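PDB 3TZU: glycine cleavage system H protein 1 from Mycobacterium marinum, which probably carries, on a lipoyl group attached covalently to a lysine, the methylamine unit of glycine from the P protein to the T protein of the glycine cleavage system. Local coordinates for residues 36-41 with 114-119; 55-60 with 87-92. All coordinates share one frame; numbering follows the deposited sequence.

Contact 1: residues 36-41 with 114-119; sequences VRVGIT and YSVQPT
V36 and V116 form a hydrogen-bonded antiparallel pair, and V38 with Y114 forms a second; R37 and S115 between them make the non-hydrogen-bonded pair, their CA atoms 4.0 Å apart. V36 N gives its hydrogen to V116 O at 2.8 Å, and V116 N returns one to V36 O. V38 N meets Y114 O at 2.9 Å, whereas the return bond from Y114 N to V38 O is weak at 3.4 Å. Two CA-H...O contacts supplement these bonds: R37 CA lies 3.2 Å from Y114 O, and S115 CA approaches V36 O.

The alternation of a strand puts V36, V38, Y114 and V116 on one face of the sheet. Y114 and V38 run alongside each other with the same heading. The isopropyl group of V38 sits over one face of the phenol ring, its CB 4.0 Å from the ring centroid and 21° off the normal in a CH-pi contact, while CG2 reaches CE1. Y114 CG lies between the backbone N and carbonyl carbon (chi1 67°), a setting that carries the ring back across V38. V116 CG1 touches V38 CG2 at 4.0 Å and also nears V36 CG2. Farther on, V36 CG2 meets P118 CG at 3.8 Å, the valine lying crosswise to the proline ring.

R37 and S115 occupy the other face. The arginine stays exposed, in a cation-pi contact with W112, while the small serine is touched by V90 and E91 of the next strand.

This pairing joins two inner strands of the five-stranded antiparallel sheet, in the lipoyl-binding region but away from the predicted lipoyl-lysine. Beta-branched valines and a tyrosine suit its extended, buried face: backbone polarity is paired strand to strand, leaving apolar surface for the core.

Contact 2: residues 55-60 with 87-92; sequences QLPEVG and GQIVEV
From L56 to G60 the chain runs as an irregular stretch beside strand 88-92, 133° from its direction, with a single backbone hydrogen bond between the two segments. That bond runs from G60 N to I89 O at 2.8 Å. G60 has a positive phi of 104°, a conformation in which a CB would press against the preceding carbonyl oxygen; glycine therefore fits the turn.

V92 and I89 supply the apolar surface from the strand. L56 CD1 lies 4.0 Å from V92 CB, the two side chains passing antiparallel, and V59 CG2 meets V92 CG2. With CG1 anti to the carbonyl carbon (chi1 -69°), V92 presents one methyl to L56 and the other to V59. The I89 side chain starts out toward the loop. Its CD1 packs on P57 CG at 3.8 Å, the isoleucine set across the proline ring, and its CB lies 3.4 Å from E58 O. V59 CG1 rests against V90 O at 3.6 Å. The E58 side chain leaves the backbone away from the strand, as suits a charged residue at the surface.

A classic beta bulge sets V90 and E91 together opposite S115. It breaks the alternation, so that I89 and V92, three residues apart, both turn toward the loop.

Here the loop joining strands 51-55 and 62-63 packs on an edge strand of the five-stranded sheet. V59 and G60 lie across that strand from 114-118, while L56 and P57 pass over the I89 and V92 side chains. Dispersion between aliphatic groups dominates; the G60–I89 bond begins the backbone pairing that E61 and V63 carry on with this segment.

Both contacts involve one antiparallel sheet, in which strand 114-118 lies between 36-40 and 88-92. Contact 1 is a buried strand pairing near the centre of the chain; contact 2, its centre about 9 Å from that of contact 1, is a surface contact where a loop packs on an edge strand of the sheet within this chain. They meet directly: Q117 N probably bonds to Q88 O at 2.8 Å, and S115 N to E91 O at 2.9 Å. Contact 1 combines repeated backbone pairing with an apolar face, whereas contact 2 relies largely on aliphatic packing. I89 joins their apolar surfaces by touching Y114 in the neighbouring strand.

Contact 1: residues 36-41 with 114-119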
ATOM      1  N   VAL A  36      -6.216 -20.515 -13.550  1.00 40.53           N
ATOM      2  CA  VAL A  36      -6.004 -20.261 -12.114  1.00 38.04           C
ATOM      3  C   VAL A  36      -6.299 -18.822 -11.752  1.00 34.53           C
ATOM      4  O   VAL A  36      -5.924 -17.906 -12.475  1.00 32.42           O
ATOM      5  CB  VAL A  36      -4.579 -20.604 -11.633  1.00 36.68           C
ATOM      6  CG1 VAL A  36      -4.370 -22.133 -11.707  1.00 39.10           C
ATOM      7  CG2 VAL A  36      -3.550 -19.831 -12.426  1.00 35.16           C
ATOM      8  N   ARG A  37      -7.009 -18.644 -10.644  1.00 33.28           N
ATOM      9  CA  ARG A  37      -7.376 -17.295 -10.196  1.00 31.39           C
ATOM     10  C   ARG A  37      -6.176 -16.509  -9.602  1.00 28.17           C
ATOM     11  O   ARG A  37      -5.219 -17.093  -9.085  1.00 27.06           O
ATOM     12  CB  ARG A  37      -8.563 -17.342  -9.209  1.00 32.59           C
ATOM     13  CG  ARG A  37      -9.844 -17.985  -9.769  1.00 35.06           C
ATOM     14  CD  ARG A  37     -10.959 -18.047  -8.723  1.00 36.33           C
ATOM     15  NE  ARG A  37     -12.235 -18.377  -9.348  1.00 39.05           N
ATOM     16  CZ  ARG A  37     -13.429 -18.396  -8.745  1.00 40.85           C
ATOM     17  NH1 ARG A  37     -13.568 -18.091  -7.464  1.00 40.33           N
ATOM     18  NH2 ARG A  37     -14.508 -18.735  -9.444  1.00 43.26           N
ATOM     19  N   VAL A  38      -6.251 -15.180  -9.752  1.00 26.23           N
ATOM     20  CA  VAL A  38      -5.282 -14.247  -9.226  1.00 24.12           C
ATOM     21  C   VAL A  38      -6.067 -13.214  -8.441  1.00 23.41           C
ATOM     22  O   VAL A  38      -7.210 -12.914  -8.828  1.00 24.49           O
ATOM     23  CB  VAL A  38      -4.548 -13.478 -10.341  1.00 23.35           C
ATOM     24  CG1 VAL A  38      -3.684 -12.347  -9.736  1.00 21.96           C
ATOM     25  CG2 VAL A  38      -3.744 -14.413 -11.218  1.00 24.00           C
ATOM     26  N   GLY A  39      -5.466 -12.686  -7.367  1.00 21.80           N
ATOM     27  CA  GLY A  39      -6.062 -11.614  -6.572  1.00 21.17           C
ATOM     28  C   GLY A  39      -5.033 -10.815  -5.788  1.00 19.75           C
ATOM     29  O   GLY A  39      -3.818 -10.991  -5.962  1.00 19.13           O
ATOM     30  N   ILE A  40      -5.512  -9.929  -4.914  1.00 19.50           N
ATOM     31  CA  ILE A  40      -4.609  -9.127  -4.062  1.00 18.39           C
ATOM     32  C   ILE A  40      -4.620  -9.680  -2.634  1.00 19.11           C
ATOM     33  O   ILE A  40      -5.565 -10.326  -2.219  1.00 20.28           O
ATOM     34  CB  ILE A  40      -4.916  -7.636  -4.094  1.00 17.81           C
ATOM     35  CG1 ILE A  40      -6.288  -7.303  -3.488  1.00 18.63           C
ATOM     36  CG2 ILE A  40      -4.830  -7.084  -5.521  1.00 17.28           C
ATOM     37  CD1 ILE A  40      -6.468  -5.819  -3.203  1.00 18.24           C
ATOM     38  N   THR A  41      -3.549  -9.458  -1.899  1.00 18.68           N
ATOM     39  CA  THR A  41      -3.434  -9.990  -0.548  1.00 19.55           C
ATOM     40  C   THR A  41      -4.147  -9.104   0.480  1.00 20.39           C
ATOM     41  O   THR A  41      -4.622  -7.992   0.177  1.00 20.09           O
ATOM     42  CB  THR A  41      -1.964 -10.115  -0.141  1.00 19.28           C
ATOM     43  OG1 THR A  41      -1.412  -8.794  -0.023  1.00 18.57           O
ATOM     44  CG2 THR A  41      -1.163 -10.969  -1.210  1.00 18.65           C
ATOM     45  N   TYR A 114      -9.436 -12.111 -11.334  1.00 27.68           N
ATOM     46  CA  TYR A 114      -9.490 -12.731 -12.666  1.00 28.86           C
ATOM     47  C   TYR A 114      -8.903 -14.134 -12.646  1.00 29.59           C
ATOM     48  O   TYR A 114      -8.345 -14.567 -11.652  1.00 28.93           O
ATOM     49  CB  TYR A 114      -8.801 -11.848 -13.750  1.00 28.02           C
ATOM     50  CG  TYR A 114      -7.298 -11.667 -13.640  1.00 26.05           C
ATOM     51  CD1 TYR A 114      -6.427 -12.631 -14.103  1.00 26.50           C
ATOM     52  CD2 TYR A 114      -6.753 -10.499 -13.107  1.00 24.48           C
ATOM     53  CE1 TYR A 114      -5.044 -12.465 -14.015  1.00 25.32           C
ATOM     54  CE2 TYR A 114      -5.369 -10.323 -13.002  1.00 23.30           C
ATOM     55  CZ  TYR A 114      -4.523 -11.320 -13.461  1.00 23.68           C
ATOM     56  OH  TYR A 114      -3.157 -11.172 -13.378  1.00 22.99           O
ATOM     57  N   SER A 115      -9.073 -14.867 -13.741  1.00 31.28           N
ATOM     58  CA  SER A 115      -8.406 -16.156 -13.899  1.00 31.81           C
ATOM     59  C   SER A 115      -7.624 -16.123 -15.191  1.00 31.87           C
ATOM     60  O   SER A 115      -8.075 -15.534 -16.191  1.00 32.63           O
ATOM     61  CB  SER A 115      -9.396 -17.314 -13.909  1.00 34.21           C
ATOM     62  OG  SER A 115      -9.993 -17.465 -15.177  1.00 36.33           O
ATOM     63  N   VAL A 116      -6.450 -16.740 -15.152  1.00 31.24           N
ATOM     64  CA  VAL A 116      -5.529 -16.771 -16.281  1.00 31.55           C
ATOM     65  C   VAL A 116      -5.187 -18.232 -16.597  1.00 33.52           C
ATOM     66  O   VAL A 116      -5.179 -19.067 -15.691  1.00 33.42           O
ATOM     67  CB  VAL A 116      -4.246 -15.930 -15.983  1.00 29.10           C
ATOM     68  CG1 VAL A 116      -3.582 -16.360 -14.666  1.00 27.73           C
ATOM     69  CG2 VAL A 116      -3.254 -16.001 -17.130  1.00 29.43           C
ATOM     70  N   GLN A 117      -4.935 -18.528 -17.876  1.00 35.63           N
ATOM     71  CA  GLN A 117      -4.444 -19.847 -18.300  1.00 38.27           C
ATOM     72  C   GLN A 117      -2.938 -19.684 -18.522  1.00 37.46           C
ATOM     73  O   GLN A 117      -2.543 -19.072 -19.484  1.00 38.14           O
ATOM     74  CB  GLN A 117      -5.177 -20.289 -19.582  1.00 41.89           C
ATOM     75  CG  GLN A 117      -4.696 -21.579 -20.244  1.00 44.77           C
ATOM     76  CD  GLN A 117      -5.282 -22.812 -19.604  1.00 46.64           C
ATOM     77  OE1 GLN A 117      -6.185 -23.426 -20.152  1.00 50.43           O
ATOM     78  NE2 GLN A 117      -4.766 -23.190 -18.449  1.00 45.79           N
ATOM     79  N   PRO A 118      -2.087 -20.189 -17.609  1.00 36.74           N
ATOM     80  CA  PRO A 118      -0.686 -19.727 -17.640  1.00 35.74           C
ATOM     81  C   PRO A 118       0.216 -20.424 -18.647  1.00 37.02           C
ATOM     82  O   PRO A 118       0.067 -21.598 -18.859  1.00 39.01           O
ATOM     83  CB  PRO A 118      -0.176 -20.024 -16.211  1.00 34.76           C
ATOM     84  CG  PRO A 118      -1.351 -20.545 -15.452  1.00 35.01           C
ATOM     85  CD  PRO A 118      -2.339 -21.043 -16.442  1.00 36.67           C
ATOM     86  N   THR A 119       1.139 -19.683 -19.251  1.00 36.29           N
ATOM     87  CA  THR A 119       2.223 -20.256 -20.044  1.00 37.70           C
ATOM     88  C   THR A 119       3.555 -20.061 -19.338  1.00 36.58           C
ATOM     89  O   THR A 119       4.549 -20.644 -19.719  1.00 37.59           O
ATOM     90  CB  THR A 119       2.318 -19.605 -21.444  1.00 38.94           C
ATOM     91  OG1 THR A 119       2.432 -18.183 -21.301  1.00 37.01           O
ATOM     92  CG2 THR A 119       1.083 -19.963 -22.307  1.00 40.42           C
TER

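Contact 2: residues 55-60 with 87-92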
ATOM      1  N   GLN A  55     -10.000  -1.986 -12.290  1.00 27.67           N
ATOM      2  CA  GLN A  55      -9.870  -2.085 -13.749  1.00 29.38           C
ATOM      3  C   GLN A  55      -9.126  -3.355 -14.055  1.00 28.45           C
ATOM      4  O   GLN A  55      -8.016  -3.564 -13.597  1.00 26.08           O
ATOM      5  CB  GLN A  55      -9.115  -0.851 -14.289  1.00 30.94           C
ATOM      6  CG  GLN A  55      -8.735  -0.864 -15.763  1.00 33.01           C
ATOM      7  CD  GLN A  55      -8.836   0.526 -16.391  1.00 35.71           C
ATOM      8  OE1 GLN A  55      -9.692   0.752 -17.261  1.00 38.11           O
ATOM      9  NE2 GLN A  55      -8.011   1.482 -15.918  1.00 35.61           N
ATOM     10  N   LEU A  56      -9.762  -4.222 -14.828  1.00 30.12           N
ATOM     11  CA  LEU A  56      -9.215  -5.544 -15.102  1.00 30.59           C
ATOM     12  C   LEU A  56      -8.902  -5.669 -16.558  1.00 31.57           C
ATOM     13  O   LEU A  56      -9.414  -4.919 -17.370  1.00 33.57           O
ATOM     14  CB  LEU A  56     -10.205  -6.636 -14.686  1.00 31.66           C
ATOM     15  CG  LEU A  56     -10.572  -6.526 -13.200  1.00 31.16           C
ATOM     16  CD1 LEU A  56     -11.702  -7.487 -12.875  1.00 33.01           C
ATOM     17  CD2 LEU A  56      -9.369  -6.785 -12.306  1.00 28.86           C
ATOM     18  N   PRO A  57      -8.046  -6.628 -16.904  1.00 32.50           N
ATOM     19  CA  PRO A  57      -7.867  -6.962 -18.307  1.00 34.19           C
ATOM     20  C   PRO A  57      -9.104  -7.619 -18.881  1.00 36.48           C
ATOM     21  O   PRO A  57      -9.928  -8.151 -18.139  1.00 35.90           O
ATOM     22  CB  PRO A  57      -6.717  -7.965 -18.286  1.00 34.06           C
ATOM     23  CG  PRO A  57      -6.700  -8.526 -16.910  1.00 32.83           C
ATOM     24  CD  PRO A  57      -7.199  -7.446 -16.015  1.00 31.68           C
ATOM     25  N   GLU A  58      -9.227  -7.581 -20.203  1.00 39.38           N
ATOM     26  CA  GLU A  58     -10.387  -8.165 -20.863  1.00 42.88           C
ATOM     27  C   GLU A  58     -10.219  -9.669 -20.945  1.00 42.89           C
ATOM     28  O   GLU A  58      -9.102 -10.177 -21.059  1.00 41.97           O
ATOM     29  CB  GLU A  58     -10.544  -7.589 -22.259  1.00 47.00           C
ATOM     30  CG  GLU A  58     -10.849  -6.105 -22.260  1.00 49.43           C
ATOM     31  CD  GLU A  58     -10.010  -5.336 -23.275  1.00 52.70           C
ATOM     32  OE1 GLU A  58      -9.151  -4.522 -22.822  1.00 56.42           O
ATOM     33  OE2 GLU A  58     -10.200  -5.546 -24.500  1.00 54.35           O
ATOM     34  N   VAL A  59     -11.337 -10.376 -20.861  1.00 43.91           N
ATOM     35  CA  VAL A  59     -11.381 -11.793 -21.161  1.00 44.28           C
ATOM     36  C   VAL A  59     -10.825 -11.954 -22.568  1.00 45.63           C
ATOM     37  O   VAL A  59     -11.307 -11.311 -23.503  1.00 46.37           O
ATOM     38  CB  VAL A  59     -12.826 -12.329 -21.099  1.00 46.13           C
ATOM     39  CG1 VAL A  59     -12.921 -13.754 -21.653  1.00 47.92           C
ATOM     40  CG2 VAL A  59     -13.353 -12.263 -19.671  1.00 44.71           C
ATOM     41  N   GLY A  60      -9.780 -12.767 -22.702  1.00 45.00           N
ATOM     42  CA  GLY A  60      -9.215 -13.083 -24.020  1.00 46.99           C
ATOM     43  C   GLY A  60      -7.915 -12.365 -24.318  1.00 45.39           C
ATOM     44  O   GLY A  60      -7.263 -12.645 -25.306  1.00 46.95           O
ATOM     45  N   GLY A  87       0.076 -15.382 -19.769  1.00 34.82           N
ATOM     46  CA  GLY A  87      -0.997 -16.243 -20.288  1.00 36.44           C
ATOM     47  C   GLY A  87      -2.230 -15.525 -20.811  1.00 36.56           C
ATOM     48  O   GLY A  87      -2.232 -14.304 -20.948  1.00 35.92           O
ATOM     49  N   GLN A  88      -3.281 -16.291 -21.098  1.00 37.38           N
ATOM     50  CA  GLN A  88      -4.523 -15.729 -21.592  1.00 37.86           C
ATOM     51  C   GLN A  88      -5.516 -15.540 -20.449  1.00 36.22           C
ATOM     52  O   GLN A  88      -5.688 -16.422 -19.612  1.00 35.83           O
ATOM     53  CB  GLN A  88      -5.117 -16.634 -22.673  1.00 40.94           C
ATOM     54  CG  GLN A  88      -5.897 -15.896 -23.724  1.00 42.59           C
ATOM     55  CD  GLN A  88      -6.379 -16.798 -24.856  1.00 46.25           C
ATOM     56  OE1 GLN A  88      -5.672 -17.703 -25.306  1.00 47.93           O
ATOM     57  NE2 GLN A  88      -7.578 -16.538 -25.332  1.00 47.83           N
ATOM     58  N   ILE A  89      -6.176 -14.389 -20.412  1.00 35.05           N
ATOM     59  CA  ILE A  89      -7.260 -14.193 -19.449  1.00 34.35           C
ATOM     60  C   ILE A  89      -8.527 -14.971 -19.872  1.00 36.99           C
ATOM     61  O   ILE A  89      -9.026 -14.774 -20.953  1.00 38.34           O
ATOM     62  CB  ILE A  89      -7.642 -12.722 -19.297  1.00 32.68           C
ATOM     63  CG1 ILE A  89      -6.414 -11.872 -18.920  1.00 30.52           C
ATOM     64  CG2 ILE A  89      -8.756 -12.587 -18.274  1.00 32.24           C
ATOM     65  CD1 ILE A  89      -5.807 -12.194 -17.577  1.00 28.53           C
ATOM     66  N   VAL A  90      -9.054 -15.772 -18.953  1.00 37.75           N
ATOM     67  CA  VAL A  90     -10.202 -16.653 -19.158  1.00 40.80           C
ATOM     68  C   VAL A  90     -11.488 -16.143 -18.488  1.00 41.47           C
ATOM     69  O   VAL A  90     -12.566 -16.284 -19.054  1.00 43.58           O
ATOM     70  CB  VAL A  90      -9.888 -18.056 -18.617  1.00 41.39           C
ATOM     71  CG1 VAL A  90     -11.088 -18.990 -18.780  1.00 44.64           C
ATOM     72  CG2 VAL A  90      -8.689 -18.612 -19.354  1.00 41.60           C
ATOM     73  N   GLU A  91     -11.374 -15.573 -17.287  1.00 39.70           N
ATOM     74  CA  GLU A  91     -12.529 -14.972 -16.593  1.00 40.43           C
ATOM     75  C   GLU A  91     -12.100 -13.707 -15.828  1.00 37.22           C
ATOM     76  O   GLU A  91     -10.942 -13.584 -15.479  1.00 34.94           O
ATOM     77  CB  GLU A  91     -13.168 -15.996 -15.621  1.00 42.51           C
ATOM     78  CG  GLU A  91     -14.621 -15.674 -15.215  1.00 44.75           C
ATOM     79  CD  GLU A  91     -15.258 -16.690 -14.239  1.00 46.80           C
ATOM     80  OE1 GLU A  91     -14.584 -17.696 -13.848  1.00 46.55           O
ATOM     81  OE2 GLU A  91     -16.455 -16.464 -13.869  1.00 48.57           O
ATOM     82  N   VAL A  92     -13.032 -12.776 -15.618  1.00 37.35           N
ATOM     83  CA  VAL A  92     -12.845 -11.601 -14.757  1.00 35.80           C
ATOM     84  C   VAL A  92     -13.982 -11.595 -13.749  1.00 36.74           C
ATOM     85  O   VAL A  92     -15.107 -11.972 -14.095  1.00 38.74           O
ATOM     86  CB  VAL A  92     -12.848 -10.253 -15.535  1.00 35.51           C
ATOM     87  CG1 VAL A  92     -11.604 -10.138 -16.410  1.00 34.68           C
ATOM     88  CG2 VAL A  92     -14.124 -10.091 -16.375  1.00 37.86           C
TER